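Side-chain contacts in increased sodium tolerance protein 1 (Saccharomyces cerevisiae, PDB 3GGY), which regulates recruitment of the ATPase VPS4 to the ESCRT-III complex during a late step of cargo sorting into multivesicular bodies, here seen as its N-terminal domain: residues Gln43-Thr47 and Asn48-Lys52; Glu175-Thr179 and Tyr180-Tyr184; Glu167-Asp170 and Leu171-Glu175; Ile155-Cys159 and Ser160-Pro164; Ile67-Leu70 and Glu71-Leu75. All coordinates share one frame; numbering follows the deposited sequence.

Contact 1 of 5, residues Gln43-Thr47 and Asn48-Lys52; sequences QLLLT and NKEQK
L44 touches the second segment with both of its methyls. CD2 lies 3.5 Å from CD of K49, the two side chains crossing at about a right angle, while CD1 lies 3.9 Å from the carbonyl carbon of K52. The leucine thus lies between K49 and K52 at the turn joining two helices. With an alanine in place of L44, the aliphatic part of K49 would probably lose its apolar mate and a gap would open beside CB of K52. The backbone oxygen of L44 accepts a bond from N of K49 at 2.9 Å, and the oxygen of L45 accepts one from N of N48 at 3.1 Å. With N48 at positive phi, this pair of bonds defines a Schellman motif, N48 being its C-prime residue. From L45 the methyl CD2 also approaches carboxylate atom OE1 of E50, a chain bent at chi2. At T47, chi1 of 53° sets OG1 between the backbone N and the carbonyl carbon, on the side where K49 passes; CD of K49 comes within 3.7 Å of this hydroxyl. A water donates to OG1 of T47 at 2.7 Å and accepts from NZ of K49, whose extended chain reaches over to it. The segments join the end of helix 8-46 to the start of helix 50-82, forming the tip of a helical hairpin, with S190 of the C-terminal tail touching L45 and E50, and P183 touching L46.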
# COMPACT_ATOMS: atom_id res chain seq x y z
N GLN A 43 23.09 -10.82 -9.06
CA GLN A 43 24.18 -11.66 -8.57
C GLN A 43 23.82 -13.14 -8.68
O GLN A 43 24.67 -13.97 -8.96
CB GLN A 43 24.52 -11.28 -7.12
CG GLN A 43 25.75 -11.98 -6.54
CD GLN A 43 26.99 -11.81 -7.41
OE1 GLN A 43 27.25 -10.74 -7.95
NE2 GLN A 43 27.78 -12.88 -7.52
N LEU A 44 22.55 -13.46 -8.44
CA LEU A 44 22.09 -14.84 -8.56
C LEU A 44 22.20 -15.29 -10.01
O LEU A 44 22.57 -16.43 -10.29
CB LEU A 44 20.63 -14.97 -8.09
CG LEU A 44 20.40 -14.84 -6.59
CD1 LEU A 44 18.91 -14.71 -6.30
CD2 LEU A 44 20.98 -16.06 -5.88
N LEU A 45 21.90 -14.38 -10.94
CA LEU A 45 21.98 -14.71 -12.35
C LEU A 45 23.43 -14.96 -12.76
O LEU A 45 23.72 -15.92 -13.47
CB LEU A 45 21.39 -13.59 -13.21
CG LEU A 45 19.88 -13.35 -13.05
CD1 LEU A 45 19.47 -12.11 -13.82
CD2 LEU A 45 19.11 -14.57 -13.53
N LEU A 46 24.33 -14.10 -12.29
CA LEU A 46 25.75 -14.24 -12.62
C LEU A 46 26.32 -15.57 -12.13
O LEU A 46 27.29 -16.08 -12.70
CB LEU A 46 26.56 -13.10 -12.00
CG LEU A 46 26.29 -11.68 -12.51
CD1 LEU A 46 27.23 -10.71 -11.82
CD2 LEU A 46 26.49 -11.62 -14.03
N THR A 47 25.72 -16.12 -11.08
CA THR A 47 26.18 -17.38 -10.51
C THR A 47 25.32 -18.60 -10.86
O THR A 47 25.36 -19.62 -10.18
CB THR A 47 26.33 -17.29 -8.97
OG1 THR A 47 25.11 -16.81 -8.38
CG2 THR A 47 27.46 -16.35 -8.61
N ASN A 48 24.54 -18.48 -11.93
CA ASN A 48 23.71 -19.56 -12.43
C ASN A 48 22.63 -20.10 -11.50
O ASN A 48 22.21 -21.25 -11.63
CB ASN A 48 24.61 -20.73 -12.87
CG ASN A 48 25.65 -20.31 -13.90
OD1 ASN A 48 26.67 -20.98 -14.06
ND2 ASN A 48 25.39 -19.22 -14.61
N LYS A 49 22.17 -19.28 -10.55
CA LYS A 49 21.13 -19.70 -9.62
C LYS A 49 19.78 -19.23 -10.15
O LYS A 49 19.16 -18.33 -9.60
CB LYS A 49 21.41 -19.12 -8.23
CG LYS A 49 22.73 -19.58 -7.63
CD LYS A 49 22.99 -18.94 -6.27
CE LYS A 49 24.28 -19.43 -5.65
NZ LYS A 49 24.55 -18.79 -4.33
N GLU A 50 19.35 -19.86 -11.24
CA GLU A 50 18.09 -19.52 -11.90
C GLU A 50 16.84 -19.64 -11.05
O GLU A 50 16.03 -18.73 -10.99
CB GLU A 50 17.96 -20.37 -13.17
CG GLU A 50 19.19 -20.26 -14.07
CD GLU A 50 19.43 -18.84 -14.55
OE1 GLU A 50 19.19 -17.88 -13.77
OE2 GLU A 50 19.88 -18.66 -15.70
N GLN A 51 16.70 -20.78 -10.38
CA GLN A 51 15.54 -21.02 -9.53
C GLN A 51 15.41 -19.95 -8.45
O GLN A 51 14.35 -19.36 -8.26
CB GLN A 51 15.64 -22.41 -8.90
CG GLN A 51 14.44 -22.82 -8.07
CD GLN A 51 14.50 -24.28 -7.65
OE1 GLN A 51 15.49 -24.98 -7.90
NE2 GLN A 51 13.42 -24.75 -7.01
N LYS A 52 16.50 -19.70 -7.73
CA LYS A 52 16.50 -18.70 -6.67
C LYS A 52 16.21 -17.30 -7.23
O LYS A 52 15.47 -16.52 -6.62
CB LYS A 52 17.84 -18.71 -5.94
CG LYS A 52 18.22 -20.10 -5.44
CD LYS A 52 19.58 -20.13 -4.77
CE LYS A 52 19.56 -19.47 -3.41
NZ LYS A 52 20.86 -19.67 -2.71
O HOH W 1 25.51 -16.60 -5.76

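Contact 2 of 5, residues Glu175-Thr179 and Tyr180-Tyr184; sequences EIAKT and YDVPY
T179 and Y180 meet at the end of helix 166-179, which closes in a Schellman motif with D181, at positive phi, as the C-prime residue. The evidence is a pair of backbone bonds: N of V182 donates to O of A177 at 3.0 Å, in the carbonyl plane and on a lone pair, while the bond from N of D181 to O of K178 is long and weak. Before them, N of Y180 continues the helical pattern by donating to O of I176. The tight part lies on the inward side. There the backbone reversal brings CB of V182 to 3.9 Å from CB of A177, both residues buried, and CD2 of Y180 to 3.8 Å from CG2 of I176. I176 also rests on R38 and V41 of helix 8-46, and Y180 on R39, so this side is pressed against the neighbouring helix. A glycine in place of Y180 would probably leave the methyls of T179 and I176 without the ring they pack on and weaken the hold on helix 8-46. The looser side holds K178 and D181, both exposed. K178 starts off away from the turn, and OD1 of D181 comes no closer than 3.9 Å to O of K178. T179 is exposed too, yet its methyl packs on the ring. Its chi1 of -63° places OG1 beside the backbone N and turns CG2 toward the tyrosine. The methyl forms a CH-pi contact over one face of the ring: CG2 of T179 lies 3.7 Å from the centroid of the Y180 ring, 17° off the normal.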
# COMPACT_ATOMS: atom_id res chain seq x y z
N GLU A 175 14.69 -6.47 -17.24
CA GLU A 175 14.97 -5.10 -16.82
C GLU A 175 16.12 -5.08 -15.80
O GLU A 175 16.93 -4.17 -15.80
CB GLU A 175 13.70 -4.44 -16.27
CG GLU A 175 12.55 -4.50 -17.28
CD GLU A 175 11.34 -3.67 -16.89
OE1 GLU A 175 11.05 -3.55 -15.68
OE2 GLU A 175 10.66 -3.16 -17.80
N ILE A 176 16.20 -6.11 -14.96
CA ILE A 176 17.29 -6.17 -14.00
C ILE A 176 18.60 -6.42 -14.77
O ILE A 176 19.65 -5.89 -14.41
CB ILE A 176 17.07 -7.30 -12.97
CG1 ILE A 176 15.91 -6.93 -12.05
CG2 ILE A 176 18.34 -7.53 -12.13
CD1 ILE A 176 15.47 -8.05 -11.12
N ALA A 177 18.52 -7.23 -15.83
CA ALA A 177 19.71 -7.51 -16.62
C ALA A 177 20.22 -6.24 -17.29
O ALA A 177 21.43 -6.05 -17.42
CB ALA A 177 19.40 -8.57 -17.67
N LYS A 178 19.32 -5.37 -17.71
CA LYS A 178 19.74 -4.12 -18.34
C LYS A 178 20.41 -3.22 -17.32
O LYS A 178 21.49 -2.67 -17.56
CB LYS A 178 18.57 -3.38 -18.98
CG LYS A 178 19.03 -2.12 -19.71
CD LYS A 178 17.91 -1.43 -20.46
CE LYS A 178 18.45 -0.24 -21.24
NZ LYS A 178 17.38 0.43 -22.02
N THR A 179 19.77 -3.06 -16.17
CA THR A 179 20.31 -2.21 -15.12
C THR A 179 21.72 -2.60 -14.69
O THR A 179 22.58 -1.74 -14.52
CB THR A 179 19.41 -2.23 -13.86
OG1 THR A 179 18.13 -1.68 -14.19
CG2 THR A 179 20.03 -1.41 -12.74
N TYR A 180 21.95 -3.90 -14.54
CA TYR A 180 23.24 -4.38 -14.08
C TYR A 180 24.18 -5.00 -15.11
O TYR A 180 25.14 -5.67 -14.75
CB TYR A 180 23.01 -5.37 -12.93
CG TYR A 180 22.32 -4.70 -11.77
CD1 TYR A 180 23.03 -3.86 -10.91
CD2 TYR A 180 20.95 -4.85 -11.56
CE1 TYR A 180 22.39 -3.18 -9.89
CE2 TYR A 180 20.30 -4.17 -10.54
CZ TYR A 180 21.03 -3.33 -9.71
OH TYR A 180 20.39 -2.62 -8.72
N ASP A 181 23.91 -4.74 -16.39
CA ASP A 181 24.74 -5.27 -17.47
C ASP A 181 25.01 -6.77 -17.37
O ASP A 181 26.12 -7.22 -17.64
CB ASP A 181 26.09 -4.53 -17.52
CG ASP A 181 25.93 -3.04 -17.70
OD1 ASP A 181 25.22 -2.63 -18.64
OD2 ASP A 181 26.52 -2.28 -16.91
N VAL A 182 23.99 -7.53 -17.00
CA VAL A 182 24.14 -8.98 -16.87
C VAL A 182 24.37 -9.59 -18.25
O VAL A 182 23.62 -9.31 -19.19
CB VAL A 182 22.88 -9.62 -16.25
CG1 VAL A 182 22.96 -11.14 -16.33
CG2 VAL A 182 22.74 -9.17 -14.81
N PRO A 183 25.40 -10.43 -18.40
CA PRO A 183 25.68 -11.04 -19.70
C PRO A 183 24.47 -11.77 -20.29
O PRO A 183 23.68 -12.38 -19.58
CB PRO A 183 26.83 -12.00 -19.39
CG PRO A 183 27.53 -11.34 -18.26
CD PRO A 183 26.38 -10.88 -17.39
N TYR A 184 24.35 -11.69 -21.61
CA TYR A 184 23.25 -12.32 -22.33
C TYR A 184 23.00 -13.77 -21.92
O TYR A 184 21.87 -14.14 -21.61
CB TYR A 184 23.53 -12.29 -23.84
CG TYR A 184 22.42 -12.89 -24.68
CD1 TYR A 184 21.26 -12.16 -24.94
CD2 TYR A 184 22.52 -14.18 -25.20
CE1 TYR A 184 20.23 -12.70 -25.70
CE2 TYR A 184 21.49 -14.73 -25.96
CZ TYR A 184 20.35 -13.99 -26.21
OH TYR A 184 19.32 -14.52 -26.95

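Contact 3 of 5, residues Glu167-Asp170 and Leu171-Glu175; sequences ELVD and LYLKE
L168 and Y172, one helical turn apart, make an apolar contact by lying side by side and pointing the same way. CD1 of L168 reaches CE1 of the Y172 ring at 4.0 Å, the leucine having its CG opposite the backbone N (chi1 -178°), which directs the branch along the helix toward the tyrosine. V169 and L173 repeat this parallel placement on the buried side, where CG1 of V169 lies 4.1 Å from CD1 of L173.

The hydrogen bonds across the contact are those of the backbone, each joining residues four apart. N of Y172 donates to O of L168 at 2.9 Å, and N of L173 to O of V169, N of K174 to O of D170 and N of L171 to O of E167 bond in the same way. The polar end of Y172 is held elsewhere, its OH being hydrogen-bonded to D64 of helix 50-82.

Between charged groups there is no direct contact: OD2 of D170 and NZ of K174 remain 6.2 Å apart, so any attraction is probably modest. K174 instead lays CG 3.2 Å from O of D170.

Such regular i to i+4 bonding marks an alpha helix, here amphipathic: V169, Y172 and L173 all touch V57 of helix 50-82, docking helix 166-179 against the long hairpin.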
# COMPACT_ATOMS: atom_id res chain seq x y z
N GLU A 167 5.22 -14.08 -17.56
CA GLU A 167 5.57 -13.01 -18.49
C GLU A 167 6.12 -11.80 -17.73
O GLU A 167 7.06 -11.15 -18.19
CB GLU A 167 4.34 -12.58 -19.31
CG GLU A 167 3.63 -13.72 -20.02
CD GLU A 167 2.66 -14.46 -19.12
OE1 GLU A 167 1.67 -13.84 -18.68
OE2 GLU A 167 2.88 -15.66 -18.84
N LEU A 168 5.53 -11.51 -16.57
CA LEU A 168 5.98 -10.38 -15.77
C LEU A 168 7.31 -10.69 -15.09
O LEU A 168 8.16 -9.81 -14.95
CB LEU A 168 4.93 -10.01 -14.71
CG LEU A 168 5.27 -8.81 -13.83
CD1 LEU A 168 5.50 -7.58 -14.69
CD2 LEU A 168 4.13 -8.56 -12.85
N VAL A 169 7.49 -11.93 -14.66
CA VAL A 169 8.74 -12.33 -14.03
C VAL A 169 9.84 -12.19 -15.07
O VAL A 169 10.92 -11.67 -14.77
CB VAL A 169 8.69 -13.78 -13.52
CG1 VAL A 169 10.06 -14.21 -13.02
CG2 VAL A 169 7.67 -13.89 -12.39
N ASP A 170 9.58 -12.66 -16.29
CA ASP A 170 10.57 -12.56 -17.36
C ASP A 170 10.90 -11.11 -17.65
O ASP A 170 12.05 -10.76 -17.90
CB ASP A 170 10.06 -13.22 -18.65
CG ASP A 170 10.02 -14.73 -18.56
OD1 ASP A 170 10.71 -15.29 -17.68
OD2 ASP A 170 9.30 -15.35 -19.38
N LEU A 171 9.88 -10.25 -17.61
CA LEU A 171 10.09 -8.84 -17.87
C LEU A 171 11.00 -8.25 -16.79
O LEU A 171 11.91 -7.49 -17.10
CB LEU A 171 8.75 -8.09 -17.90
CG LEU A 171 8.84 -6.59 -18.18
CD1 LEU A 171 9.49 -6.36 -19.54
CD2 LEU A 171 7.44 -5.98 -18.15
N TYR A 172 10.75 -8.61 -15.54
CA TYR A 172 11.58 -8.11 -14.44
C TYR A 172 13.03 -8.57 -14.59
O TYR A 172 13.97 -7.80 -14.35
CB TYR A 172 11.04 -8.59 -13.09
CG TYR A 172 10.21 -7.56 -12.36
CD1 TYR A 172 9.04 -7.04 -12.92
CD2 TYR A 172 10.60 -7.10 -11.10
CE1 TYR A 172 8.28 -6.09 -12.25
CE2 TYR A 172 9.84 -6.14 -10.42
CZ TYR A 172 8.69 -5.64 -11.00
OH TYR A 172 7.96 -4.69 -10.34
N LEU A 173 13.21 -9.82 -14.99
CA LEU A 173 14.56 -10.36 -15.17
C LEU A 173 15.29 -9.57 -16.25
O LEU A 173 16.45 -9.21 -16.09
CB LEU A 173 14.49 -11.84 -15.55
CG LEU A 173 14.05 -12.76 -14.41
CD1 LEU A 173 13.69 -14.13 -14.94
CD2 LEU A 173 15.15 -12.84 -13.37
N LYS A 174 14.59 -9.28 -17.35
CA LYS A 174 15.19 -8.54 -18.44
C LYS A 174 15.54 -7.10 -18.04
O LYS A 174 16.58 -6.57 -18.44
CB LYS A 174 14.25 -8.51 -19.65
CG LYS A 174 14.01 -9.88 -20.26
CD LYS A 174 13.07 -9.79 -21.45
CE LYS A 174 12.77 -11.17 -22.02
NZ LYS A 174 11.84 -11.10 -23.18
N GLU A 175 14.69 -6.47 -17.24
CA GLU A 175 14.97 -5.10 -16.82
C GLU A 175 16.12 -5.08 -15.80
O GLU A 175 16.93 -4.17 -15.80
CB GLU A 175 13.70 -4.44 -16.27
CG GLU A 175 12.55 -4.50 -17.28
CD GLU A 175 11.34 -3.67 -16.89
OE1 GLU A 175 11.05 -3.55 -15.68
OE2 GLU A 175 10.66 -3.16 -17.80

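Contact 4 of 5, residues Ile155-Cys159 and Ser160-Pro164; sequences IIKKC and SPSVP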
# COMPACT_ATOMS: atom_id res chain seq x y z
N ILE A 155 -7.08 -0.67 -4.46
CA ILE A 155 -6.59 -0.94 -3.11
C ILE A 155 -6.73 -2.43 -2.77
O ILE A 155 -5.82 -3.04 -2.20
CB ILE A 155 -7.36 -0.10 -2.06
CG1 ILE A 155 -7.03 1.39 -2.23
CG2 ILE A 155 -7.03 -0.57 -0.65
CD1 ILE A 155 -5.58 1.75 -1.93
N ILE A 156 -7.86 -3.02 -3.12
CA ILE A 156 -8.05 -4.44 -2.83
C ILE A 156 -6.99 -5.28 -3.56
O ILE A 156 -6.46 -6.24 -3.00
CB ILE A 156 -9.45 -4.89 -3.26
CG1 ILE A 156 -10.50 -4.18 -2.39
CG2 ILE A 156 -9.58 -6.40 -3.12
CD1 ILE A 156 -11.93 -4.41 -2.83
N LYS A 157 -6.67 -4.89 -4.78
CA LYS A 157 -5.69 -5.61 -5.59
C LYS A 157 -4.25 -5.45 -5.12
O LYS A 157 -3.46 -6.38 -5.22
CB LYS A 157 -5.79 -5.15 -7.05
CG LYS A 157 -7.15 -5.41 -7.69
CD LYS A 157 -7.48 -6.89 -7.71
CE LYS A 157 -6.48 -7.68 -8.54
NZ LYS A 157 -6.78 -9.14 -8.55
N LYS A 158 -3.91 -4.28 -4.60
CA LYS A 158 -2.56 -4.06 -4.13
C LYS A 158 -2.36 -4.68 -2.75
O LYS A 158 -1.23 -4.97 -2.36
CB LYS A 158 -2.24 -2.57 -4.11
CG LYS A 158 -2.31 -1.94 -5.50
CD LYS A 158 -1.62 -0.59 -5.56
CE LYS A 158 -1.67 -0.02 -6.96
NZ LYS A 158 -1.05 -0.94 -7.96
N CYS A 159 -3.45 -4.90 -2.02
CA CYS A 159 -3.34 -5.52 -0.70
C CYS A 159 -3.21 -7.02 -0.90
O CYS A 159 -2.52 -7.71 -0.15
CB CYS A 159 -4.57 -5.23 0.15
SG CYS A 159 -4.59 -3.57 0.86
N SER A 160 -3.88 -7.53 -1.93
CA SER A 160 -3.85 -8.95 -2.24
C SER A 160 -3.65 -9.16 -3.73
O SER A 160 -4.57 -9.54 -4.45
CB SER A 160 -5.16 -9.60 -1.80
OG SER A 160 -5.42 -9.34 -0.43
N PRO A 161 -2.43 -8.90 -4.23
CA PRO A 161 -2.14 -9.07 -5.65
C PRO A 161 -2.23 -10.52 -6.10
O PRO A 161 -1.91 -11.44 -5.35
CB PRO A 161 -0.74 -8.48 -5.80
CG PRO A 161 -0.13 -8.71 -4.45
CD PRO A 161 -1.26 -8.36 -3.52
N SER A 162 -2.67 -10.73 -7.34
CA SER A 162 -2.79 -12.07 -7.89
C SER A 162 -1.39 -12.61 -8.18
O SER A 162 -0.42 -11.85 -8.21
CB SER A 162 -3.62 -12.04 -9.18
OG SER A 162 -3.08 -11.13 -10.12
N VAL A 163 -1.29 -13.92 -8.37
CA VAL A 163 0.00 -14.55 -8.64
C VAL A 163 0.66 -13.92 -9.85
O VAL A 163 0.02 -13.72 -10.89
CB VAL A 163 -0.16 -16.06 -8.89
CG1 VAL A 163 1.21 -16.70 -9.13
CG2 VAL A 163 -0.83 -16.72 -7.70
N PRO A 164 1.96 -13.57 -9.74
CA PRO A 164 2.64 -12.96 -10.88
C PRO A 164 2.74 -13.96 -12.02
O PRO A 164 3.12 -15.11 -11.81
CB PRO A 164 4.02 -12.61 -10.32
CG PRO A 164 3.77 -12.46 -8.85
CD PRO A 164 2.84 -13.60 -8.57
O HOH W 2 -7.28 -7.32 -0.77
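A chi1 of -55° at S160 turns OG beside its own backbone N, where a water can link it to O of I156. N of S160 donates to that oxygen, O of I156, at 3.1 Å, with an N-H...O angle of 145°. The water bridges the same carbonyl to the hydroxyl: it donates to O of I156 at 2.6 Å and lies 2.8 Å from OG of S160. O of I156 is therefore gripped by two donors, one from the backbone and one from the water. The serine backbone itself is the first after the helix to leave helical phi and psi, carrying the chain out of it.

P161 comes next. Its N carries no hydrogen, so although it comes within 2.9 Å of O of K157, it cannot supply the next i to i+4 bond to that oxygen. The pyrrolidine ring instead packs alongside, CD of P161 lying 3.4 Å from O of K157. On the solvent side, the chain of K157 is bent at chi2 and chi3, and its NZ comes within 4.3 Å of CB of S162, a loose approach.

Other parts of the fold lie against the turn. C159 is buried against Y114 of helix 105-115 and the loop residue F118, P161 leans on H62 and I65 of helix 50-82, and NZ of K158 forms a salt bridge with E68 of that helix. The segments thus form a helix C-terminus followed by a proline, which lacks the N-H to continue the helix, and from it an extended linker departs toward helix 166-179.

Contact 5 of 5, residues Ile67-Leu70 and Glu71-Leu75; sequences IELL and EILEL
L69 and L73 meet across one turn of alpha helix, in the middle of the long helix 50-82. Their side chains run at a slant to each other: the branch carbon CG of L69 lies 4.0 Å from the methyl CD1 of L73, and CD1 of L69 is equally near CG of L73. Different first torsions bring the two branches together, CG of L69 being anti to the backbone N (chi1 171°) and CG of L73 anti to the carbonyl carbon (chi1 -63°). Both leucines are buried, L69 against I155 and C159 of helix 153-159, L73 against L112 and A115 of helix 105-115.

E71 is turned differently. Its CG lies 3.1 Å from O of I67, and its extended chain slants past that residue, bringing OE2 within 4.0 Å of CG2 of I67, while OE1 stays 5.6 Å from OE2 of E68. That separation, and the partner E68 has outside the segments in K158, probably ease repulsion between the two glutamates. The carboxylate of E74 is bound by R24 (salt bridge) and Q27 (hydrogen bond) of helix 8-46.

Beneath these side chains run the helical backbone bonds, the straightest from N of L73 to O of L69, 2.9 Å long with an N-H...O angle of 164°.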
# COMPACT_ATOMS: atom_id res chain seq x y z
N ILE A 67 4.84 -1.08 -2.34
CA ILE A 67 5.32 0.29 -2.28
C ILE A 67 4.29 1.21 -2.94
O ILE A 67 4.03 2.30 -2.46
CB ILE A 67 6.68 0.44 -2.98
CG1 ILE A 67 7.77 -0.21 -2.12
CG2 ILE A 67 6.99 1.91 -3.22
CD1 ILE A 67 9.08 -0.43 -2.86
N GLU A 68 3.69 0.75 -4.04
CA GLU A 68 2.68 1.53 -4.73
C GLU A 68 1.49 1.74 -3.79
O GLU A 68 0.88 2.81 -3.77
CB GLU A 68 2.21 0.81 -5.99
CG GLU A 68 3.32 0.57 -7.00
CD GLU A 68 2.82 -0.08 -8.28
OE1 GLU A 68 2.08 -1.08 -8.19
OE2 GLU A 68 3.17 0.42 -9.37
N LEU A 69 1.14 0.71 -3.03
CA LEU A 69 0.03 0.82 -2.08
C LEU A 69 0.34 1.92 -1.08
O LEU A 69 -0.49 2.78 -0.82
CB LEU A 69 -0.18 -0.51 -1.33
CG LEU A 69 -1.16 -0.51 -0.14
CD1 LEU A 69 -2.57 -0.20 -0.61
CD2 LEU A 69 -1.12 -1.89 0.55
N LEU A 70 1.55 1.90 -0.53
CA LEU A 70 1.96 2.92 0.44
C LEU A 70 1.88 4.33 -0.14
O LEU A 70 1.50 5.26 0.56
CB LEU A 70 3.39 2.65 0.93
CG LEU A 70 3.62 1.32 1.64
CD1 LEU A 70 5.07 1.24 2.12
CD2 LEU A 70 2.68 1.19 2.83
N GLU A 71 2.23 4.48 -1.41
CA GLU A 71 2.17 5.80 -2.05
C GLU A 71 0.73 6.29 -2.12
O GLU A 71 0.45 7.46 -1.85
CB GLU A 71 2.76 5.73 -3.46
CG GLU A 71 4.20 5.23 -3.48
CD GLU A 71 4.76 5.07 -4.88
OE1 GLU A 71 4.00 4.67 -5.78
OE2 GLU A 71 5.97 5.34 -5.07
N ILE A 72 -0.18 5.40 -2.46
CA ILE A 72 -1.59 5.76 -2.56
C ILE A 72 -2.15 6.09 -1.17
O ILE A 72 -2.88 7.07 -0.99
CB ILE A 72 -2.40 4.61 -3.19
CG1 ILE A 72 -1.88 4.32 -4.59
CG2 ILE A 72 -3.89 4.98 -3.21
CD1 ILE A 72 -2.38 3.01 -5.19
N LEU A 73 -1.80 5.28 -0.17
CA LEU A 73 -2.30 5.53 1.17
C LEU A 73 -1.81 6.88 1.70
O LEU A 73 -2.52 7.57 2.43
CB LEU A 73 -1.89 4.40 2.12
CG LEU A 73 -2.45 3.01 1.78
CD1 LEU A 73 -1.95 2.01 2.81
CD2 LEU A 73 -3.99 3.05 1.76
N GLU A 74 -0.58 7.25 1.33
CA GLU A 74 -0.01 8.52 1.77
C GLU A 74 -0.89 9.64 1.23
O GLU A 74 -1.21 10.59 1.94
CB GLU A 74 1.41 8.70 1.24
CG GLU A 74 2.08 9.98 1.72
CD GLU A 74 3.28 10.40 0.87
OE1 GLU A 74 3.96 9.51 0.32
OE2 GLU A 74 3.53 11.62 0.77
N LEU A 75 -1.26 9.53 -0.05
CA LEU A 75 -2.11 10.54 -0.68
C LEU A 75 -3.47 10.61 -0.00
O LEU A 75 -4.00 11.69 0.19
CB LEU A 75 -2.28 10.25 -2.17
CG LEU A 75 -1.05 10.50 -3.05
CD1 LEU A 75 -1.48 10.43 -4.51
CD2 LEU A 75 -0.44 11.87 -2.74

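Overall arrangement
Along the chain the order is contact 1, contact 5, contact 4, contact 3, contact 2. Contacts 1 and 5 both use helix 50-82, their centres about 31 Å apart, one at the hairpin tip and the other centred about 5 Å from the centre of the molecule. Contacts 4 and 5 touch through a salt bridge and apolar packing. Contacts 2 and 3 share E175 on helix 166-179, with centres about 11 Å apart, and contact 2 meets contact 1 where P183 and V182 pack on L46. Later helices are thus fastened to the helix 8-46 and 50-82 hairpin at several places, consistent with the ESCRT-III-like fold of this domain.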